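Local coordinates for zinc finger (CCCH type) motif-containing protein (Toxoplasma gondii, PDB 7NG2) that probably reads N6-methyladenosine marks in messenger RNA through its YTH domain, coupling their recognition to polyadenylation, at residues V35-K40 with P89-L94; H55-F60 with Q69-M74; C106-E111 with S148-E153. One frame throughout, in Å; residues are numbered along the deposited sequence.

Interaction 1 of 3, residues V35-K40 with P89-L94; sequences VWATSK and PVQLRL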
loop_
_atom_site.group_PDB
_atom_site.type_symbol
_atom_site.label_atom_id
_atom_site.label_comp_id
_atom_site.label_asym_id
_atom_site.label_seq_id
_atom_site.Cartn_x
_atom_site.Cartn_y
_atom_site.Cartn_z
ATOM N N VAL A 35 -1.848 -2.445 -10.521
ATOM C CA VAL A 35 -3.117 -1.736 -10.422
ATOM C C VAL A 35 -3.724 -1.983 -9.047
ATOM O O VAL A 35 -3.544 -3.047 -8.448
ATOM C CB VAL A 35 -4.068 -2.172 -11.568
ATOM C CG1 VAL A 35 -4.380 -3.669 -11.481
ATOM C CG2 VAL A 35 -5.346 -1.336 -11.584
ATOM N N TRP A 36 -4.464 -0.992 -8.556
ATOM C CA TRP A 36 -5.237 -1.140 -7.329
ATOM C C TRP A 36 -6.476 -0.259 -7.428
ATOM O O TRP A 36 -6.556 0.633 -8.272
ATOM C CB TRP A 36 -4.406 -0.770 -6.083
ATOM C CG TRP A 36 -5.022 -1.272 -4.819
ATOM C CD1 TRP A 36 -5.520 -0.525 -3.797
ATOM C CD2 TRP A 36 -5.209 -2.644 -4.449
ATOM N NE1 TRP A 36 -6.010 -1.347 -2.807
ATOM C CE2 TRP A 36 -5.837 -2.652 -3.188
ATOM C CE3 TRP A 36 -4.923 -3.864 -5.072
ATOM C CZ2 TRP A 36 -6.171 -3.839 -2.524
ATOM C CZ3 TRP A 36 -5.259 -5.042 -4.415
ATOM C CH2 TRP A 36 -5.875 -5.018 -3.153
ATOM N N ALA A 37 -7.438 -0.512 -6.541
ATOM C CA ALA A 37 -8.564 0.388 -6.345
ATOM C C ALA A 37 -8.971 0.296 -4.885
ATOM O O ALA A 37 -8.777 -0.736 -4.238
ATOM C CB ALA A 37 -9.754 0.062 -7.264
ATOM N N THR A 38 -9.555 1.371 -4.370
ATOM C CA THR A 38 -9.949 1.409 -2.970
ATOM C C THR A 38 -11.300 2.108 -2.850
ATOM O O THR A 38 -11.896 2.534 -3.845
ATOM C CB THR A 38 -8.827 2.021 -2.113
ATOM O OG1 THR A 38 -9.129 1.869 -0.722
ATOM C CG2 THR A 38 -8.653 3.489 -2.427
ATOM N N SER A 39 -11.799 2.200 -1.622
ATOM C CA SER A 39 -13.072 2.856 -1.365
ATOM C C SER A 39 -13.034 4.299 -1.868
ATOM O O SER A 39 -11.971 4.894 -2.052
ATOM C CB SER A 39 -13.364 2.839 0.132
ATOM O OG SER A 39 -12.511 3.765 0.792
ATOM N N LYS A 40 -14.218 4.871 -2.095
ATOM C CA LYS A 40 -14.265 6.239 -2.602
ATOM C C LYS A 40 -13.619 7.217 -1.623
ATOM O O LYS A 40 -12.887 8.125 -2.037
ATOM C CB LYS A 40 -15.700 6.624 -2.960
ATOM C CG LYS A 40 -16.243 5.788 -4.119
ATOM C CD LYS A 40 -17.540 6.337 -4.692
ATOM C CE LYS A 40 -17.667 5.985 -6.170
ATOM N NZ LYS A 40 -16.807 6.857 -7.027
ATOM N N PRO A 89 -17.548 -7.342 -10.036
ATOM C CA PRO A 89 -18.646 -6.477 -9.564
ATOM C C PRO A 89 -18.288 -5.539 -8.418
ATOM O O PRO A 89 -18.938 -4.496 -8.267
ATOM C CB PRO A 89 -19.730 -7.485 -9.166
ATOM C CG PRO A 89 -19.461 -8.673 -10.037
ATOM C CD PRO A 89 -17.960 -8.751 -10.144
ATOM N N VAL A 90 -17.292 -5.877 -7.595
ATOM C CA VAL A 90 -16.857 -4.955 -6.546
ATOM C C VAL A 90 -16.386 -3.622 -7.123
ATOM O O VAL A 90 -16.393 -2.607 -6.419
ATOM C CB VAL A 90 -15.800 -5.617 -5.632
ATOM C CG1 VAL A 90 -14.466 -5.691 -6.342
ATOM C CG2 VAL A 90 -15.667 -4.848 -4.319
ATOM N N GLN A 91 -15.997 -3.601 -8.403
ATOM C CA GLN A 91 -15.624 -2.353 -9.066
ATOM C C GLN A 91 -16.674 -1.270 -8.842
ATOM O O GLN A 91 -16.341 -0.092 -8.674
ATOM C CB GLN A 91 -15.441 -2.631 -10.560
ATOM C CG GLN A 91 -14.687 -1.583 -11.340
ATOM C CD GLN A 91 -13.187 -1.727 -11.203
ATOM O OE1 GLN A 91 -12.581 -2.687 -11.704
ATOM N NE2 GLN A 91 -12.575 -0.773 -10.524
ATOM N N LEU A 92 -17.953 -1.661 -8.803
ATOM C CA LEU A 92 -19.046 -0.706 -8.660
ATOM C C LEU A 92 -19.065 -0.004 -7.307
ATOM O O LEU A 92 -19.697 1.050 -7.184
ATOM C CB LEU A 92 -20.381 -1.415 -8.898
ATOM C CG LEU A 92 -20.573 -2.065 -10.272
ATOM C CD1 LEU A 92 -21.690 -3.100 -10.238
ATOM C CD2 LEU A 92 -20.881 -0.995 -11.300
ATOM N N ARG A 93 -18.405 -0.557 -6.289
ATOM C CA ARG A 93 -18.370 0.050 -4.963
ATOM C C ARG A 93 -17.014 0.653 -4.627
ATOM O O ARG A 93 -16.745 0.944 -3.456
ATOM C CB ARG A 93 -18.783 -0.954 -3.887
ATOM C CG ARG A 93 -20.238 -1.376 -3.973
ATOM C CD ARG A 93 -20.493 -2.655 -3.192
ATOM N NE ARG A 93 -20.518 -3.825 -4.063
ATOM C CZ ARG A 93 -19.835 -4.941 -3.830
ATOM N NH1 ARG A 93 -19.075 -5.042 -2.748
ATOM N NH2 ARG A 93 -19.913 -5.959 -4.679
ATOM N N LEU A 94 -16.155 0.839 -5.619
ATOM C CA LEU A 94 -14.821 1.372 -5.409
ATOM C C LEU A 94 -14.645 2.635 -6.238
ATOM O O LEU A 94 -15.411 2.905 -7.162
ATOM C CB LEU A 94 -13.762 0.350 -5.836
ATOM C CG LEU A 94 -13.767 -0.971 -5.064
ATOM C CD1 LEU A 94 -12.876 -2.004 -5.750
ATOM C CD2 LEU A 94 -13.306 -0.733 -3.638
HETATM O O HOH W 1 -16.531 3.190 -1.752
#
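L94 lays its isobutyl side chain along the backbone of T38. The CB atom of L94 sits 3.5 Å from T38 O, and one branch, CD2, is 3.6 Å from the same oxygen, while the other branch reaches A37, with L94 CD1 4.0 Å from A37 CB. This spread follows from the first torsion of L94, which sets CG opposite the carbonyl carbon (chi1 -62°), and from a second torsion that divides the two methyls between the neighbouring residues. K40 meets the backbone of L94, its CE 3.9 Å from L94 O, a contact of aliphatic carbon with carbonyl made by a chain that bends only at its last torsion (chi4 -77°).

Polar linkage between 35-40 and 89-94 runs through water. One molecule accepts from K40 N at 2.9 Å and donates to R93 O at 2.8 Å, joining the first turn of helix 40-52 to the loop that follows the 3-10 turn at 89-92. S39 is the N-cap of that helix, its OG bonded to N42 N. Nearby, the amide of Q91 is held by N97.

The setting is a YTH domain, whose members hold methylated adenine in an aromatic cage built mainly of tryptophans. W36, on the short strand 35-36 that opens the segment, meets W87 edge to face; by analogy with relatives, these two are probably cage tryptophans, with L94 probably beside them. An isopropanol molecule about 4 Å from the L94 side chain is consistent with a pocket there. The two segments share no direct hydrogen bond, so L94 is placed by apolar overlap and one water bridge, with the T38–G95 backbone bond fixing the loop next to it.

Interaction 2 of 3, residues H55-F60 with Q69-M74; sequences HVLLLF and QGFGRM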
loop_
_atom_site.group_PDB
_atom_site.type_symbol
_atom_site.label_atom_id
_atom_site.label_comp_id
_atom_site.label_asym_id
_atom_site.label_seq_id
_atom_site.Cartn_x
_atom_site.Cartn_y
_atom_site.Cartn_z
ATOM N N HIS A 55 6.435 10.870 -2.912
ATOM C CA HIS A 55 6.151 9.435 -2.982
ATOM C C HIS A 55 5.025 9.067 -2.038
ATOM O O HIS A 55 5.094 9.376 -0.844
ATOM C CB HIS A 55 7.363 8.600 -2.571
ATOM C CG HIS A 55 8.584 8.863 -3.384
ATOM N ND1 HIS A 55 8.675 8.520 -4.712
ATOM C CD2 HIS A 55 9.772 9.422 -3.052
ATOM C CE1 HIS A 55 9.864 8.866 -5.172
ATOM N NE2 HIS A 55 10.552 9.410 -4.180
ATOM N N VAL A 56 4.014 8.383 -2.569
ATOM C CA VAL A 56 2.968 7.770 -1.757
ATOM C C VAL A 56 3.194 6.266 -1.757
ATOM O O VAL A 56 3.117 5.616 -2.807
ATOM C CB VAL A 56 1.569 8.135 -2.277
ATOM C CG1 VAL A 56 0.507 7.355 -1.531
ATOM C CG2 VAL A 56 1.340 9.634 -2.148
ATOM N N LEU A 57 3.479 5.713 -0.576
ATOM C CA LEU A 57 3.765 4.297 -0.408
ATOM C C LEU A 57 2.550 3.577 0.157
ATOM O O LEU A 57 1.871 4.089 1.057
ATOM C CB LEU A 57 4.960 4.084 0.524
ATOM C CG LEU A 57 6.350 4.492 0.019
ATOM C CD1 LEU A 57 6.603 4.000 -1.401
ATOM C CD2 LEU A 57 6.597 5.986 0.125
ATOM N N LEU A 58 2.264 2.417 -0.427
ATOM C CA LEU A 58 1.138 1.572 -0.054
ATOM C C LEU A 58 1.703 0.270 0.490
ATOM O O LEU A 58 2.444 -0.423 -0.206
ATOM C CB LEU A 58 0.261 1.308 -1.273
ATOM C CG LEU A 58 -0.169 2.576 -2.011
ATOM C CD1 LEU A 58 -0.910 2.168 -3.254
ATOM C CD2 LEU A 58 -1.038 3.489 -1.156
ATOM N N LEU A 59 1.348 -0.057 1.728
ATOM C CA LEU A 59 1.890 -1.213 2.441
ATOM C C LEU A 59 0.773 -2.245 2.506
ATOM O O LEU A 59 -0.232 -2.030 3.194
ATOM C CB LEU A 59 2.337 -0.800 3.843
ATOM C CG LEU A 59 3.657 -0.006 3.944
ATOM C CD1 LEU A 59 3.665 1.326 3.174
ATOM C CD2 LEU A 59 4.029 0.225 5.411
ATOM N N PHE A 60 0.937 -3.346 1.776
ATOM C CA PHE A 60 -0.165 -4.275 1.535
ATOM C C PHE A 60 -0.234 -5.355 2.604
ATOM O O PHE A 60 0.772 -6.004 2.906
ATOM C CB PHE A 60 0.002 -4.925 0.170
ATOM C CG PHE A 60 -0.324 -4.008 -0.977
ATOM C CD1 PHE A 60 0.649 -3.185 -1.526
ATOM C CD2 PHE A 60 -1.608 -3.964 -1.507
ATOM C CE1 PHE A 60 0.361 -2.345 -2.591
ATOM C CE2 PHE A 60 -1.903 -3.118 -2.569
ATOM C CZ PHE A 60 -0.916 -2.307 -3.102
ATOM N N GLN A 69 2.611 -8.257 2.881
ATOM C CA GLN A 69 3.102 -8.989 1.724
ATOM C C GLN A 69 4.038 -8.156 0.860
ATOM O O GLN A 69 4.603 -8.685 -0.103
ATOM C CB GLN A 69 1.936 -9.522 0.875
ATOM C CG GLN A 69 1.129 -10.633 1.538
ATOM C CD GLN A 69 0.246 -10.114 2.653
ATOM O OE1 GLN A 69 -0.573 -9.227 2.438
ATOM N NE2 GLN A 69 0.419 -10.657 3.853
ATOM N N GLY A 70 4.228 -6.892 1.190
ATOM C CA GLY A 70 5.121 -6.042 0.439
ATOM C C GLY A 70 4.601 -4.622 0.415
ATOM O O GLY A 70 3.707 -4.245 1.162
ATOM N N PHE A 71 5.192 -3.826 -0.472
ATOM C CA PHE A 71 4.781 -2.438 -0.589
ATOM C C PHE A 71 5.012 -1.952 -2.010
ATOM O O PHE A 71 5.781 -2.541 -2.775
ATOM C CB PHE A 71 5.447 -1.515 0.452
ATOM C CG PHE A 71 6.934 -1.324 0.273
ATOM C CD1 PHE A 71 7.827 -2.200 0.867
ATOM C CD2 PHE A 71 7.441 -0.247 -0.444
ATOM C CE1 PHE A 71 9.201 -2.021 0.733
ATOM C CE2 PHE A 71 8.803 -0.066 -0.577
ATOM C CZ PHE A 71 9.687 -0.955 0.011
ATOM N N GLY A 72 4.302 -0.882 -2.355
ATOM C CA GLY A 72 4.413 -0.304 -3.677
ATOM C C GLY A 72 4.236 1.196 -3.632
ATOM O O GLY A 72 3.906 1.773 -2.594
ATOM N N ARG A 73 4.498 1.838 -4.768
ATOM C CA ARG A 73 4.317 3.273 -4.924
ATOM C C ARG A 73 3.079 3.531 -5.773
ATOM O O ARG A 73 2.884 2.890 -6.813
ATOM C CB ARG A 73 5.543 3.892 -5.603
ATOM C CG ARG A 73 5.477 5.407 -5.730
ATOM C CD ARG A 73 6.676 5.949 -6.490
ATOM N NE ARG A 73 6.731 7.408 -6.476
ATOM C CZ ARG A 73 6.116 8.194 -7.359
ATOM N NH1 ARG A 73 5.394 7.661 -8.331
ATOM N NH2 ARG A 73 6.247 9.521 -7.279
ATOM N N MET A 74 2.231 4.446 -5.315
ATOM C CA MET A 74 1.124 4.910 -6.139
ATOM C C MET A 74 1.682 5.717 -7.306
ATOM O O MET A 74 2.437 6.670 -7.110
ATOM C CB MET A 74 0.210 5.784 -5.289
ATOM C CG MET A 74 -1.034 6.282 -5.985
ATOM S SD MET A 74 -2.033 7.215 -4.824
ATOM C CE MET A 74 -3.434 7.638 -5.848
HETATM O O HOH W 2 3.604 8.503 -5.346
#
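R73 reaches along its neighbouring strand to H55, and its side chain can be followed atom by atom. CB lies 4.3 Å from L57 CD1, and CG passes V56 O at 3.8 Å. CG stands opposite the backbone N (chi1 -176°) and the chain stays extended as far as NE, which carries CD to the H55 ring and NE 2.9 Å from H55 ND1. That hydrogen bond is nearly straight (164°) and lies in the plane of both groups at once, although ring and guanidinium are themselves turned 80° apart. Because ND1 accepts here, H55 is probably neutral. Beyond NE, the water bridging V56 N and M74 O rests over the centre of one guanidinium face, and NH2 donates to D54 O and G1 O.

Strands 55-62 and 67-74 form a β-hairpin at the heart of the mixed sheet of the YTH domain. L58 and G72 make a hydrogen-bonded antiparallel pair, L58 N to G72 O at 2.8 Å, whereas L59 faces F71 as a non-hydrogen-bonded pair. On the side of the sheet bearing L58 and F60, the ring of F60 brings its edge to the G72 backbone, CE1 being 4.2 Å from G72 N, and stacks on W102. On the side bearing L57, F71 CG stands between its backbone N and carbonyl carbon. The strand pairing also sets F71 CB 3.3 Å from L58 O.

Interaction 3 of 3, residues C106-E111 with S148-E153; sequences CKIEFE and SQRPSE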
loop_
_atom_site.group_PDB
_atom_site.type_symbol
_atom_site.label_atom_id
_atom_site.label_comp_id
_atom_site.label_asym_id
_atom_site.label_seq_id
_atom_site.Cartn_x
_atom_site.Cartn_y
_atom_site.Cartn_z
ATOM N N CYS A 106 7.342 -9.677 -0.011
ATOM C CA CYS A 106 8.047 -10.268 1.117
ATOM C C CYS A 106 7.021 -10.908 2.034
ATOM O O CYS A 106 5.813 -10.860 1.788
ATOM C CB CYS A 106 8.793 -9.200 1.921
ATOM S SG CYS A 106 7.727 -7.888 2.575
ATOM N N LYS A 107 7.520 -11.490 3.115
ATOM C CA LYS A 107 6.694 -11.947 4.221
ATOM C C LYS A 107 7.271 -11.358 5.496
ATOM O O LYS A 107 8.447 -11.577 5.809
ATOM C CB LYS A 107 6.679 -13.473 4.287
ATOM C CG LYS A 107 6.231 -14.117 2.991
ATOM C CD LYS A 107 5.488 -15.412 3.218
ATOM C CE LYS A 107 5.056 -16.026 1.896
ATOM N NZ LYS A 107 4.465 -17.382 2.075
ATOM N N ILE A 108 6.455 -10.596 6.217
ATOM C CA ILE A 108 6.812 -10.100 7.543
ATOM C C ILE A 108 5.547 -10.073 8.384
ATOM O O ILE A 108 4.493 -9.638 7.916
ATOM C CB ILE A 108 7.502 -8.719 7.478
ATOM C CG1 ILE A 108 7.993 -8.289 8.862
ATOM C CG2 ILE A 108 6.579 -7.667 6.864
ATOM C CD1 ILE A 108 8.935 -7.096 8.821
ATOM N N GLU A 109 5.631 -10.572 9.610
ATOM C CA GLU A 109 4.474 -10.669 10.488
ATOM C C GLU A 109 4.419 -9.471 11.424
ATOM O O GLU A 109 5.455 -9.004 11.907
ATOM C CB GLU A 109 4.542 -11.948 11.328
ATOM C CG GLU A 109 4.593 -13.233 10.520
ATOM C CD GLU A 109 3.244 -13.605 9.930
ATOM O OE1 GLU A 109 2.208 -13.266 10.543
ATOM O OE2 GLU A 109 3.218 -14.240 8.854
ATOM N N PHE A 110 3.199 -8.999 11.707
ATOM C CA PHE A 110 3.033 -7.941 12.698
ATOM C C PHE A 110 3.719 -8.314 14.006
ATOM O O PHE A 110 4.333 -7.466 14.664
ATOM C CB PHE A 110 1.547 -7.690 12.966
ATOM C CG PHE A 110 0.781 -7.138 11.784
ATOM C CD1 PHE A 110 1.255 -6.061 11.049
ATOM C CD2 PHE A 110 -0.436 -7.696 11.426
ATOM C CE1 PHE A 110 0.526 -5.561 9.971
ATOM C CE2 PHE A 110 -1.168 -7.202 10.355
ATOM C CZ PHE A 110 -0.684 -6.134 9.629
ATOM N N GLU A 111 3.630 -9.584 14.402
ATOM C CA GLU A 111 4.202 -9.989 15.680
ATOM C C GLU A 111 5.724 -9.931 15.694
ATOM O O GLU A 111 6.308 -9.813 16.776
ATOM C CB GLU A 111 3.693 -11.368 16.083
ATOM C CG GLU A 111 2.273 -11.329 16.622
ATOM C CD GLU A 111 1.945 -12.513 17.503
ATOM O OE1 GLU A 111 0.751 -12.708 17.814
ATOM O OE2 GLU A 111 2.883 -13.239 17.890
ATOM N N SER A 148 12.159 -4.356 2.890
ATOM C CA SER A 148 13.137 -4.429 1.813
ATOM C C SER A 148 14.288 -5.365 2.159
ATOM O O SER A 148 14.835 -6.022 1.265
ATOM C CB SER A 148 13.653 -3.035 1.472
ATOM O OG SER A 148 12.615 -2.249 0.931
ATOM N N GLN A 149 14.644 -5.466 3.451
ATOM C CA GLN A 149 15.752 -6.327 3.875
ATOM C C GLN A 149 15.406 -7.809 3.812
ATOM O O GLN A 149 16.318 -8.642 3.782
ATOM C CB GLN A 149 16.166 -6.011 5.313
ATOM C CG GLN A 149 16.690 -4.623 5.469
ATOM C CD GLN A 149 16.991 -4.261 6.901
ATOM O OE1 GLN A 149 16.622 -4.971 7.842
ATOM N NE2 GLN A 149 17.670 -3.151 7.074
ATOM N N ARG A 150 14.120 -8.151 3.825
ATOM C CA ARG A 150 13.701 -9.537 3.759
ATOM C C ARG A 150 14.003 -10.092 2.372
ATOM O O ARG A 150 14.136 -9.335 1.405
ATOM C CB ARG A 150 12.194 -9.628 4.002
ATOM C CG ARG A 150 11.761 -9.283 5.415
ATOM C CD ARG A 150 12.191 -10.361 6.384
ATOM N NE ARG A 150 12.040 -9.942 7.772
ATOM C CZ ARG A 150 11.139 -10.443 8.610
ATOM N NH1 ARG A 150 10.299 -11.387 8.201
ATOM N NH2 ARG A 150 11.082 -10.002 9.858
ATOM N N PRO A 151 14.101 -11.415 2.239
ATOM C CA PRO A 151 14.203 -12.000 0.899
ATOM C C PRO A 151 12.980 -11.639 0.072
ATOM O O PRO A 151 11.861 -11.541 0.582
ATOM C CB PRO A 151 14.272 -13.509 1.167
ATOM C CG PRO A 151 14.695 -13.637 2.591
ATOM C CD PRO A 151 14.148 -12.436 3.300
ATOM N N SER A 152 13.208 -11.397 -1.209
ATOM C CA SER A 152 12.096 -11.153 -2.110
ATOM C C SER A 152 11.346 -12.456 -2.354
ATOM O O SER A 152 11.950 -13.496 -2.629
ATOM C CB SER A 152 12.619 -10.595 -3.428
ATOM O OG SER A 152 12.895 -9.205 -3.309
ATOM N N GLU A 153 10.029 -12.395 -2.256
ATOM C CA GLU A 153 9.156 -13.509 -2.585
ATOM C C GLU A 153 8.643 -13.335 -4.008
ATOM O O GLU A 153 8.567 -12.219 -4.525
ATOM C CB GLU A 153 7.968 -13.537 -1.626
ATOM C CG GLU A 153 8.352 -13.579 -0.165
ATOM C CD GLU A 153 8.897 -14.928 0.259
ATOM O OE1 GLU A 153 8.510 -15.946 -0.356
ATOM O OE2 GLU A 153 9.709 -14.970 1.207
HETATM O O HOH W 3 10.271 -12.497 2.640
#
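R150 spreads its guanidinium group across I108 where the segment that follows helix 137-149 meets the end of strand 98-109, in the helix-on-sheet architecture of the YTH domain. With CG anti to the carbonyl carbon, the R150 chain bends at its second torsion (chi2 -71°) and then runs on through an extended third, which brings it over the strand. R150 CB remains 4.0 Å from C106 CB. Farther out, I108 CG1 lies 3.5 Å above the guanidinium plane, displaced toward its rim, and the two side chains cross almost perpendicularly. The same group gives a weak, bent hydrogen bond from R150 NH1 to K107 O (3.0 Å, 121°), while R150 NH2 forms a salt bridge with E112. Apolar cover on one face and a carboxylate beyond thus share in fixing the orientation of the charge.

The first torsion of E153 (chi1 -55°) lays CG against the strand, 3.6 Å from C106 CA and 3.8 Å from K107 CG, and the bend at chi2 turns the carboxylate toward a water. K107 and E153 cross at about a right angle, and their charged ends do not meet, K107 NZ lying 4.9 Å from E153 OE1, so any attraction is probably modest. The water accepts from K107 N and donates both to P151 O and, at 2.9 Å, to E153 OE2.

One sheet carries all three contacts. Interactions 1 and 2, with centres about 17 Å apart, meet through aromatic rings, W36 CD2 lying 3.8 Å from F60 CE2; the hairpin of interaction 2 therefore backs the tryptophan that probably belongs to the methyladenine cage, whose loop side interaction 1 packs near the bound isopropanol. Interactions 2 and 3, about 14 Å apart between centres, join through adjacent strands, with a probable hydrogen bond of 2.9 Å between Q69 O and C106 N. Interactions 1 and 3 lie on opposite sides of the chain's centre, about 27 Å apart between centres, and do not touch, so interaction 3 is remote from the presumed pocket.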